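Side-chain contacts in peroxisomal membrane protein LPX1 (Saccharomyces cerevisiae, PDB 2Y6U), which hydrolyses acyl esters in the peroxisome, with lipase and phospholipase A activity, as a member of the alpha/beta hydrolase family: residues 212-217 with 251-256; 287-292 with 301-306; 314-319 with 338-343. One frame throughout, in Å; residues are numbered along the deposited sequence.

Contact 1 of 3, residues 212-217 with 251-256; sequences SEYVKY and GPVRTK
Tyr214, on the helix 211-220, lays one face of its phenol ring on Val253 of the short strand 253-255. The methyl CG1 of Val253 does the touching: it sits 3.8 Å from the ring centroid and 20° off the ring normal, a CH-pi contact over the face. It lies closer to the inner part of the ring than to the hydroxyl; Tyr214 CG is its nearest ring atom, 3.6 Å from Val253 CG1. The isopropyl group and the tyrosine side chain cross at about a right angle, and the CB methylene joins in, Tyr214 CB standing 4.0 Å from Val253 CB. In Val253 the touching methyl is anti to the backbone N (chi1 173°), which swings it beside the carbonyl carbon and over the ring.

Strand 253-255 is the middle strand of a small three-stranded antiparallel sheet, between 207-208 and 240-241, in the insertion between central strands 164-168 and 286-292, consistent with the cap of alpha/beta hydrolases. The contact fastens a helix to that sheet, and its centre lies about 27 Å from the centre of the chain. A second methyl, CG2 of Thr255, meets the outer part of the same ring obliquely, 3.7 Å from Tyr214 CE1.

Polar bonding is directed elsewhere. Tyr214 OH is hydrogen-bonded to Ile236 O on helix 229-239, which holds the far end of the ring, while Thr255 OG1 is hydrogen-bonded to Met257 O.

Contact 2 of 3, residues 287-292 with 301-306; sequences TIHIVG and QNQLFL
With CG anti to the backbone N (chi1 -176°), the imidazole of His289 reaches from strand 286-292 to helix 300-309, where Gln303 and Leu306 receive it. Leu306 has its CG anti to the carbonyl carbon instead (chi1 -66°), and this carries CD1 over one face of the imidazole. The methyl lies 4.1 Å from the ring centroid, a CH-pi contact in which the two side chains cross at about a right angle. Its closest ring atom is His289 CE1, 3.7 Å from Leu306 CD1.

Gln303, one helical turn earlier, meets the same corner of the ring with its aliphatic part: Gln303 CG is 3.7 Å from His289 CE1. Its chain then runs on extended, and the amide plane stands almost perpendicular to the imidazole. The end of that chain passes near the second strand residue in the contact, with Gln303 OE1 4.2 Å from Val291 CG1.

Strand and helix run nearly antiparallel, their short axes 10.9 Å apart at closest approach. Strand 286-292, helix 300-309 and the edge strand 313-318 form a beta-alpha-beta crossover in the central sheet of the alpha/beta hydrolase fold.

No hydrogen bond crosses between the two segments. His289 instead bonds through ND1 to the hydroxyl of Tyr313, which helps fix the ring's rotation, so its meeting with the helix rests on carbon contacts at CE1 and on one face.

Contact 3 of 3, residues 314-319 with 338-343; sequences HLDVIP and NHHIHE
His340 and Asp316 join helix 330-347 to strand 313-318 in the alpha/beta hydrolase fold, where the helix packs on one face of the central sheet, over its edge strand 313-318. His340 NE2 donates to Asp316 OD2 over 2.7 Å, with an N-H...O angle of 150°. The oxygen offers its syn lone pair, on the side of OD1, and is slightly tilted from the imidazole plane.

The second oxygen is engaged from within the strand. His314 NE2 donates to Asp316 OD1 at 3.1 Å, with OD1 lying in the plane of the donor ring but approached from above the carboxylate plane. Arg336, on the same helix as His340, makes a salt bridge to OD1, so one buried carboxylate is shared by two histidines and an arginine and would probably be stabilised as the anion. Replacing Asp316 by an alanine would probably leave His340 NE2 and His314 NE2 without their common acceptor, both rings less firmly fixed in rotation, and the charge of Arg336 without its mate.

The two imidazoles also meet each other, as an edge-to-face aromatic pair with centroids 4.7 Å apart and planes at 61°. His340 supplies the edge. With His314 CG anti to its own amide nitrogen (chi1 174°), the ring of that residue presents a face to the helix, and His340 CE1 stands 3.4 Å above its plane, offset toward the rim and 3.5 Å from His314 NE2.

Contacts 2 and 3 belong to one region, with centres 13 Å apart. Strands 286-292 and 313-318 are parallel neighbours, joined by probable backbone hydrogen bonds from His289 N to His314 O and from Ile318 N to Val291 O, each 2.8 Å. Helices 300-309 and 330-347 pack on opposite faces of this strand pair, and Ile288 touches His340. The same central sheet includes strand 137-144, which leads into a GxSxG nucleophile elbow with Ser145, probably the nucleophile. Contact 1 is remote, between helix 211-220 and a small separate sheet, its centre 35 Å from that of contact 2 and 37 Å from that of contact 3. A glycerol, probably from the crystallisation liquor, lies about 4 Å from the Thr255 side chain.

Contact 1 of 3, residues 212-217 with 251-256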
loop_
_atom_site.group_PDB
_atom_site.type_symbol
_atom_site.label_atom_id
_atom_site.label_comp_id
_atom_site.label_asym_id
_atom_site.label_seq_id
_atom_site.Cartn_x
_atom_site.Cartn_y
_atom_site.Cartn_z
ATOM N N SER A 212 -39.060 20.340 -6.194
ATOM C CA SER A 212 -40.160 19.397 -5.975
ATOM C C SER A 212 -39.897 18.039 -6.628
ATOM O O SER A 212 -40.146 17.010 -6.012
ATOM C CB SER A 212 -41.491 19.959 -6.480
ATOM O OG SER A 212 -41.574 21.327 -6.141
ATOM N N GLU A 213 -39.403 18.041 -7.872
ATOM C CA GLU A 213 -39.143 16.798 -8.619
ATOM C C GLU A 213 -37.956 16.025 -8.010
ATOM O O GLU A 213 -37.955 14.797 -8.013
ATOM C CB GLU A 213 -38.830 17.091 -10.091
ATOM C CG GLU A 213 -39.997 17.658 -10.882
ATOM C CD GLU A 213 -41.123 16.651 -11.049
ATOM O OE1 GLU A 213 -40.807 15.473 -11.307
ATOM O OE2 GLU A 213 -42.325 17.039 -10.956
ATOM N N TYR A 214 -36.969 16.771 -7.535
ATOM C CA TYR A 214 -35.828 16.202 -6.794
ATOM C C TYR A 214 -36.288 15.425 -5.552
ATOM O O TYR A 214 -35.993 14.233 -5.421
ATOM C CB TYR A 214 -34.824 17.296 -6.398
ATOM C CG TYR A 214 -33.759 16.836 -5.424
ATOM C CD1 TYR A 214 -32.879 15.804 -5.755
ATOM C CD2 TYR A 214 -33.667 17.400 -4.146
ATOM C CE1 TYR A 214 -31.924 15.376 -4.869
ATOM C CE2 TYR A 214 -32.750 16.955 -3.240
ATOM C CZ TYR A 214 -31.850 15.935 -3.601
ATOM O OH TYR A 214 -30.913 15.462 -2.682
ATOM N N VAL A 215 -36.993 16.073 -4.627
ATOM C CA VAL A 215 -37.417 15.362 -3.438
ATOM C C VAL A 215 -38.375 14.200 -3.808
ATOM O O VAL A 215 -38.311 13.139 -3.207
ATOM C CB VAL A 215 -38.008 16.328 -2.392
ATOM C CG1 VAL A 215 -38.707 15.559 -1.268
ATOM C CG2 VAL A 215 -36.926 17.292 -1.846
ATOM N N LYS A 216 -39.251 14.385 -4.793
ATOM C CA LYS A 216 -40.159 13.306 -5.235
ATOM C C LYS A 216 -39.378 12.072 -5.705
ATOM O O LYS A 216 -39.646 10.940 -5.294
ATOM C CB LYS A 216 -41.068 13.784 -6.364
ATOM C CG LYS A 216 -42.010 12.718 -7.015
ATOM C CD LYS A 216 -42.984 13.397 -8.011
ATOM C CE LYS A 216 -44.020 12.420 -8.555
ATOM N NZ LYS A 216 -44.974 13.066 -9.481
ATOM N N TYR A 217 -38.447 12.283 -6.617
ATOM C CA TYR A 217 -37.546 11.191 -6.983
ATOM C C TYR A 217 -36.797 10.586 -5.768
ATOM O O TYR A 217 -36.770 9.357 -5.602
ATOM C CB TYR A 217 -36.576 11.633 -8.094
ATOM C CG TYR A 217 -35.607 10.561 -8.425
ATOM C CD1 TYR A 217 -35.923 9.543 -9.309
ATOM C CD2 TYR A 217 -34.358 10.548 -7.807
ATOM C CE1 TYR A 217 -34.994 8.533 -9.582
ATOM C CE2 TYR A 217 -33.448 9.573 -8.072
ATOM C CZ TYR A 217 -33.764 8.567 -8.959
ATOM O OH TYR A 217 -32.790 7.609 -9.145
ATOM N N GLY A 251 -35.548 26.647 -10.343
ATOM C CA GLY A 251 -34.112 26.406 -10.284
ATOM C C GLY A 251 -33.643 24.920 -10.158
ATOM O O GLY A 251 -33.626 24.371 -9.062
ATOM N N PRO A 252 -33.185 24.294 -11.266
ATOM C CA PRO A 252 -32.743 22.870 -11.271
ATOM C C PRO A 252 -31.845 22.429 -10.140
ATOM O O PRO A 252 -31.095 23.233 -9.571
ATOM C CB PRO A 252 -31.940 22.736 -12.577
ATOM C CG PRO A 252 -32.408 23.791 -13.438
ATOM C CD PRO A 252 -32.975 24.915 -12.586
ATOM N N VAL A 253 -31.864 21.121 -9.883
ATOM C CA VAL A 253 -31.118 20.498 -8.800
ATOM C C VAL A 253 -30.289 19.331 -9.366
ATOM O O VAL A 253 -30.794 18.565 -10.185
ATOM C CB VAL A 253 -32.065 19.922 -7.743
ATOM C CG1 VAL A 253 -31.277 19.104 -6.695
ATOM C CG2 VAL A 253 -32.908 21.007 -7.139
ATOM N N ARG A 254 -29.027 19.251 -8.961
ATOM C CA ARG A 254 -28.081 18.212 -9.413
ATOM C C ARG A 254 -27.621 17.566 -8.112
ATOM O O ARG A 254 -27.550 18.272 -7.091
ATOM C CB ARG A 254 -26.910 18.880 -10.152
ATOM C CG ARG A 254 -25.782 17.962 -10.646
ATOM C CD ARG A 254 -24.768 18.689 -11.622
ATOM N NE ARG A 254 -23.595 17.833 -11.927
ATOM C CZ ARG A 254 -22.624 18.131 -12.806
ATOM N NH1 ARG A 254 -22.646 19.279 -13.493
ATOM N NH2 ARG A 254 -21.615 17.275 -13.000
ATOM N N THR A 255 -27.343 16.260 -8.116
ATOM C CA THR A 255 -26.803 15.616 -6.922
ATOM C C THR A 255 -25.252 15.632 -6.942
ATOM O O THR A 255 -24.624 15.708 -7.993
ATOM C CB THR A 255 -27.314 14.128 -6.809
ATOM O OG1 THR A 255 -27.039 13.438 -8.034
ATOM C CG2 THR A 255 -28.863 14.090 -6.580
ATOM N N LYS A 256 -24.648 15.529 -5.761
ATOM C CA LYS A 256 -23.225 15.397 -5.672
ATOM C C LYS A 256 -22.808 14.104 -6.395
ATOM O O LYS A 256 -21.806 14.084 -7.135
ATOM C CB LYS A 256 -22.769 15.391 -4.182
ATOM C CG LYS A 256 -23.098 16.714 -3.499
ATOM C CD LYS A 256 -22.508 16.781 -2.138
ATOM C CE LYS A 256 -22.754 18.184 -1.525
ATOM N NZ LYS A 256 -22.523 17.961 -0.011
#

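Contact 2 of 3, residues 287-292 with 301-306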
loop_
_atom_site.group_PDB
_atom_site.type_symbol
_atom_site.label_atom_id
_atom_site.label_comp_id
_atom_site.label_asym_id
_atom_site.label_seq_id
_atom_site.Cartn_x
_atom_site.Cartn_y
_atom_site.Cartn_z
ATOM N N THR A 287 -13.133 -10.507 11.908
ATOM C CA THR A 287 -13.952 -9.920 10.887
ATOM C C THR A 287 -15.401 -10.326 11.099
ATOM O O THR A 287 -15.785 -11.584 11.217
ATOM C CB THR A 287 -13.434 -10.403 9.522
ATOM O OG1 THR A 287 -12.076 -10.027 9.370
ATOM C CG2 THR A 287 -14.292 -9.772 8.379
ATOM N N ILE A 288 -16.217 -9.326 11.313
ATOM C CA ILE A 288 -17.648 -9.500 11.476
ATOM C C ILE A 288 -18.301 -9.260 10.122
ATOM O O ILE A 288 -18.047 -8.235 9.482
ATOM C CB ILE A 288 -18.188 -8.443 12.442
ATOM C CG1 ILE A 288 -17.381 -8.379 13.726
ATOM C CG2 ILE A 288 -19.671 -8.646 12.675
ATOM C CD1 ILE A 288 -17.187 -9.792 14.526
ATOM N N HIS A 289 -19.212 -10.134 9.714
ATOM C CA HIS A 289 -19.871 -10.035 8.451
ATOM C C HIS A 289 -21.329 -9.918 8.776
ATOM O O HIS A 289 -21.910 -10.803 9.387
ATOM C CB HIS A 289 -19.550 -11.296 7.686
ATOM C CG HIS A 289 -20.070 -11.335 6.290
ATOM N ND1 HIS A 289 -19.979 -12.481 5.525
ATOM C CD2 HIS A 289 -20.686 -10.396 5.517
ATOM C CE1 HIS A 289 -20.500 -12.239 4.346
ATOM N NE2 HIS A 289 -20.908 -10.979 4.297
ATOM N N ILE A 290 -21.913 -8.759 8.489
ATOM C CA ILE A 290 -23.284 -8.479 8.797
ATOM C C ILE A 290 -24.019 -8.522 7.476
ATOM O O ILE A 290 -23.663 -7.830 6.504
ATOM C CB ILE A 290 -23.469 -7.126 9.458
ATOM C CG1 ILE A 290 -22.668 -7.057 10.770
ATOM C CG2 ILE A 290 -25.036 -6.812 9.713
ATOM C CD1 ILE A 290 -22.688 -5.736 11.538
ATOM N N VAL A 291 -25.032 -9.368 7.411
ATOM C CA VAL A 291 -25.822 -9.501 6.184
ATOM C C VAL A 291 -27.279 -9.291 6.503
ATOM O O VAL A 291 -27.742 -9.533 7.612
ATOM C CB VAL A 291 -25.616 -10.815 5.433
ATOM C CG1 VAL A 291 -24.098 -11.133 5.147
ATOM C CG2 VAL A 291 -26.275 -11.981 6.191
ATOM N N GLY A 292 -28.017 -8.798 5.520
ATOM C CA GLY A 292 -29.458 -8.727 5.564
ATOM C C GLY A 292 -30.080 -10.104 5.178
ATOM O O GLY A 292 -29.731 -10.668 4.164
ATOM N N GLN A 301 -22.187 -17.437 -3.432
ATOM C CA GLN A 301 -20.765 -17.649 -3.366
ATOM C C GLN A 301 -20.039 -16.492 -2.710
ATOM O O GLN A 301 -18.957 -16.664 -2.107
ATOM C CB GLN A 301 -20.181 -17.882 -4.768
ATOM C CG GLN A 301 -20.602 -19.183 -5.359
ATOM C CD GLN A 301 -22.103 -19.233 -5.762
ATOM O OE1 GLN A 301 -22.756 -18.171 -6.072
ATOM N NE2 GLN A 301 -22.675 -20.493 -5.744
ATOM N N ASN A 302 -20.604 -15.291 -2.792
ATOM C CA ASN A 302 -20.004 -14.125 -2.148
ATOM C C ASN A 302 -19.889 -14.355 -0.620
ATOM O O ASN A 302 -18.796 -14.291 0.000
ATOM C CB ASN A 302 -20.820 -12.860 -2.444
ATOM C CG ASN A 302 -20.209 -11.581 -1.820
ATOM O OD1 ASN A 302 -19.178 -11.113 -2.275
ATOM N ND2 ASN A 302 -20.893 -10.992 -0.813
ATOM N N GLN A 303 -21.029 -14.599 0.024
ATOM C CA GLN A 303 -20.985 -14.915 1.426
ATOM C C GLN A 303 -20.199 -16.147 1.799
ATOM O O GLN A 303 -19.416 -16.122 2.791
ATOM C CB GLN A 303 -22.457 -15.038 1.961
ATOM C CG GLN A 303 -22.505 -15.206 3.439
ATOM C CD GLN A 303 -23.908 -15.455 3.958
ATOM O OE1 GLN A 303 -24.889 -14.904 3.420
ATOM N NE2 GLN A 303 -24.032 -16.382 4.877
ATOM N N LEU A 304 -20.357 -17.237 1.059
ATOM C CA LEU A 304 -19.706 -18.465 1.417
ATOM C C LEU A 304 -18.179 -18.392 1.255
ATOM O O LEU A 304 -17.408 -19.088 1.977
ATOM C CB LEU A 304 -20.280 -19.637 0.648
ATOM C CG LEU A 304 -21.830 -19.798 0.922
ATOM C CD1 LEU A 304 -22.253 -20.964 0.294
ATOM C CD2 LEU A 304 -22.331 -19.712 2.381
ATOM N N PHE A 305 -17.752 -17.598 0.302
ATOM C CA PHE A 305 -16.316 -17.439 0.077
ATOM C C PHE A 305 -15.668 -16.779 1.344
ATOM O O PHE A 305 -14.626 -17.198 1.768
ATOM C CB PHE A 305 -16.038 -16.621 -1.171
ATOM C CG PHE A 305 -14.597 -16.171 -1.271
ATOM C CD1 PHE A 305 -13.620 -17.075 -1.674
ATOM C CD2 PHE A 305 -14.258 -14.885 -0.946
ATOM C CE1 PHE A 305 -12.292 -16.661 -1.732
ATOM C CE2 PHE A 305 -12.978 -14.506 -1.006
ATOM C CZ PHE A 305 -12.012 -15.360 -1.347
ATOM N N LEU A 306 -16.311 -15.771 1.888
ATOM C CA LEU A 306 -15.830 -15.086 3.034
ATOM C C LEU A 306 -15.777 -15.954 4.257
ATOM O O LEU A 306 -14.768 -16.054 4.945
ATOM C CB LEU A 306 -16.584 -13.822 3.289
ATOM C CG LEU A 306 -16.384 -12.796 2.210
ATOM C CD1 LEU A 306 -17.267 -11.624 2.552
ATOM C CD2 LEU A 306 -14.913 -12.315 1.982
#

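Contact 3 of 3, residues 314-319 with 338-343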
loop_
_atom_site.group_PDB
_atom_site.type_symbol
_atom_site.label_atom_id
_atom_site.label_comp_id
_atom_site.label_asym_id
_atom_site.label_seq_id
_atom_site.Cartn_x
_atom_site.Cartn_y
_atom_site.Cartn_z
ATOM N N HIS A 314 -17.118 -14.087 11.938
ATOM C CA HIS A 314 -18.390 -14.179 12.615
ATOM C C HIS A 314 -19.456 -13.601 11.721
ATOM O O HIS A 314 -19.318 -12.456 11.276
ATOM C CB HIS A 314 -18.372 -13.391 13.906
ATOM C CG HIS A 314 -19.725 -13.319 14.588
ATOM N ND1 HIS A 314 -20.097 -14.149 15.632
ATOM C CD2 HIS A 314 -20.817 -12.559 14.323
ATOM C CE1 HIS A 314 -21.318 -13.835 16.031
ATOM N NE2 HIS A 314 -21.802 -12.915 15.219
ATOM N N LEU A 315 -20.542 -14.330 11.468
ATOM C CA LEU A 315 -21.660 -13.835 10.682
ATOM C C LEU A 315 -22.775 -13.367 11.634
ATOM O O LEU A 315 -23.132 -14.073 12.622
ATOM C CB LEU A 315 -22.255 -14.957 9.761
ATOM C CG LEU A 315 -23.414 -14.478 8.831
ATOM C CD1 LEU A 315 -22.876 -13.608 7.630
ATOM C CD2 LEU A 315 -24.273 -15.701 8.471
ATOM N N ASP A 316 -23.378 -12.188 11.336
ATOM C CA ASP A 316 -24.636 -11.776 11.967
ATOM C C ASP A 316 -25.659 -11.534 10.886
ATOM O O ASP A 316 -25.364 -10.874 9.905
ATOM C CB ASP A 316 -24.577 -10.422 12.644
ATOM C CG ASP A 316 -23.984 -10.470 13.924
ATOM O OD1 ASP A 316 -24.433 -11.297 14.791
ATOM O OD2 ASP A 316 -22.969 -9.759 14.033
ATOM N N VAL A 317 -26.824 -12.084 11.045
ATOM C CA VAL A 317 -27.881 -11.973 10.012
ATOM C C VAL A 317 -28.934 -11.019 10.619
ATOM O O VAL A 317 -29.415 -11.256 11.729
ATOM C CB VAL A 317 -28.464 -13.341 9.684
ATOM C CG1 VAL A 317 -29.670 -13.278 8.762
ATOM C CG2 VAL A 317 -27.387 -14.275 9.006
ATOM N N ILE A 318 -29.260 -9.970 9.906
ATOM C CA ILE A 318 -30.226 -9.018 10.348
ATOM C C ILE A 318 -31.545 -9.446 9.840
ATOM O O ILE A 318 -31.773 -9.450 8.632
ATOM C CB ILE A 318 -29.883 -7.541 9.856
ATOM C CG1 ILE A 318 -28.475 -7.066 10.221
ATOM C CG2 ILE A 318 -30.953 -6.538 10.422
ATOM C CD1 ILE A 318 -28.159 -7.112 11.716
ATOM N N PRO A 319 -32.495 -9.812 10.767
ATOM C CA PRO A 319 -33.736 -10.316 10.282
ATOM C C PRO A 319 -34.445 -9.216 9.512
ATOM O O PRO A 319 -34.385 -8.101 9.904
ATOM C CB PRO A 319 -34.539 -10.710 11.580
ATOM C CG PRO A 319 -33.871 -10.024 12.658
ATOM C CD PRO A 319 -32.481 -9.633 12.230
ATOM N N ASN A 338 -21.891 -2.216 18.098
ATOM C CA ASN A 338 -21.525 -1.940 19.500
ATOM C C ASN A 338 -21.171 -3.221 20.256
ATOM O O ASN A 338 -20.242 -3.261 21.066
ATOM C CB ASN A 338 -22.645 -1.193 20.211
ATOM C CG ASN A 338 -22.789 0.246 19.710
ATOM O OD1 ASN A 338 -21.875 0.753 18.994
ATOM N ND2 ASN A 338 -23.916 0.870 20.012
ATOM N N HIS A 339 -21.985 -4.260 20.042
ATOM C CA HIS A 339 -21.751 -5.527 20.669
ATOM C C HIS A 339 -20.358 -6.021 20.330
ATOM O O HIS A 339 -19.545 -6.396 21.213
ATOM C CB HIS A 339 -22.825 -6.572 20.192
ATOM C CG HIS A 339 -22.491 -7.968 20.594
ATOM N ND1 HIS A 339 -22.636 -8.403 21.892
ATOM C CD2 HIS A 339 -21.982 -9.019 19.892
ATOM C CE1 HIS A 339 -22.278 -9.675 21.969
ATOM N NE2 HIS A 339 -21.845 -10.061 20.780
ATOM N N HIS A 340 -20.043 -6.022 19.042
ATOM C CA HIS A 340 -18.778 -6.615 18.629
ATOM C C HIS A 340 -17.597 -5.803 19.054
ATOM O O HIS A 340 -16.562 -6.345 19.426
ATOM C CB HIS A 340 -18.737 -6.926 17.143
ATOM C CG HIS A 340 -19.634 -8.034 16.759
ATOM N ND1 HIS A 340 -19.469 -9.325 17.223
ATOM C CD2 HIS A 340 -20.780 -8.018 16.046
ATOM C CE1 HIS A 340 -20.474 -10.065 16.769
ATOM N NE2 HIS A 340 -21.263 -9.300 16.023
ATOM N N ILE A 341 -17.710 -4.504 19.026
ATOM C CA ILE A 341 -16.584 -3.680 19.508
ATOM C C ILE A 341 -16.354 -3.871 20.985
ATOM O O ILE A 341 -15.208 -4.008 21.490
ATOM C CB ILE A 341 -16.885 -2.159 19.221
ATOM C CG1 ILE A 341 -16.805 -1.885 17.676
ATOM C CG2 ILE A 341 -15.921 -1.262 19.989
ATOM C CD1 ILE A 341 -17.190 -0.382 17.339
ATOM N N HIS A 342 -17.457 -3.892 21.750
ATOM C CA HIS A 342 -17.322 -4.134 23.182
ATOM C C HIS A 342 -16.653 -5.476 23.483
ATOM O O HIS A 342 -15.705 -5.538 24.273
ATOM C CB HIS A 342 -18.720 -4.116 23.853
ATOM C CG HIS A 342 -18.695 -4.365 25.320
ATOM N ND1 HIS A 342 -18.340 -3.392 26.228
ATOM C CD2 HIS A 342 -19.011 -5.464 26.047
ATOM C CE1 HIS A 342 -18.449 -3.882 27.459
ATOM N NE2 HIS A 342 -18.840 -5.138 27.379
ATOM N N GLU A 343 -17.114 -6.549 22.858
ATOM C CA GLU A 343 -16.526 -7.856 23.159
ATOM C C GLU A 343 -15.035 -7.857 22.733
ATOM O O GLU A 343 -14.193 -8.414 23.392
ATOM C CB GLU A 343 -17.274 -8.970 22.407
ATOM C CG GLU A 343 -18.703 -9.232 22.887
ATOM C CD GLU A 343 -18.815 -9.691 24.362
ATOM O OE1 GLU A 343 -17.939 -10.434 24.874
ATOM O OE2 GLU A 343 -19.794 -9.312 25.015
#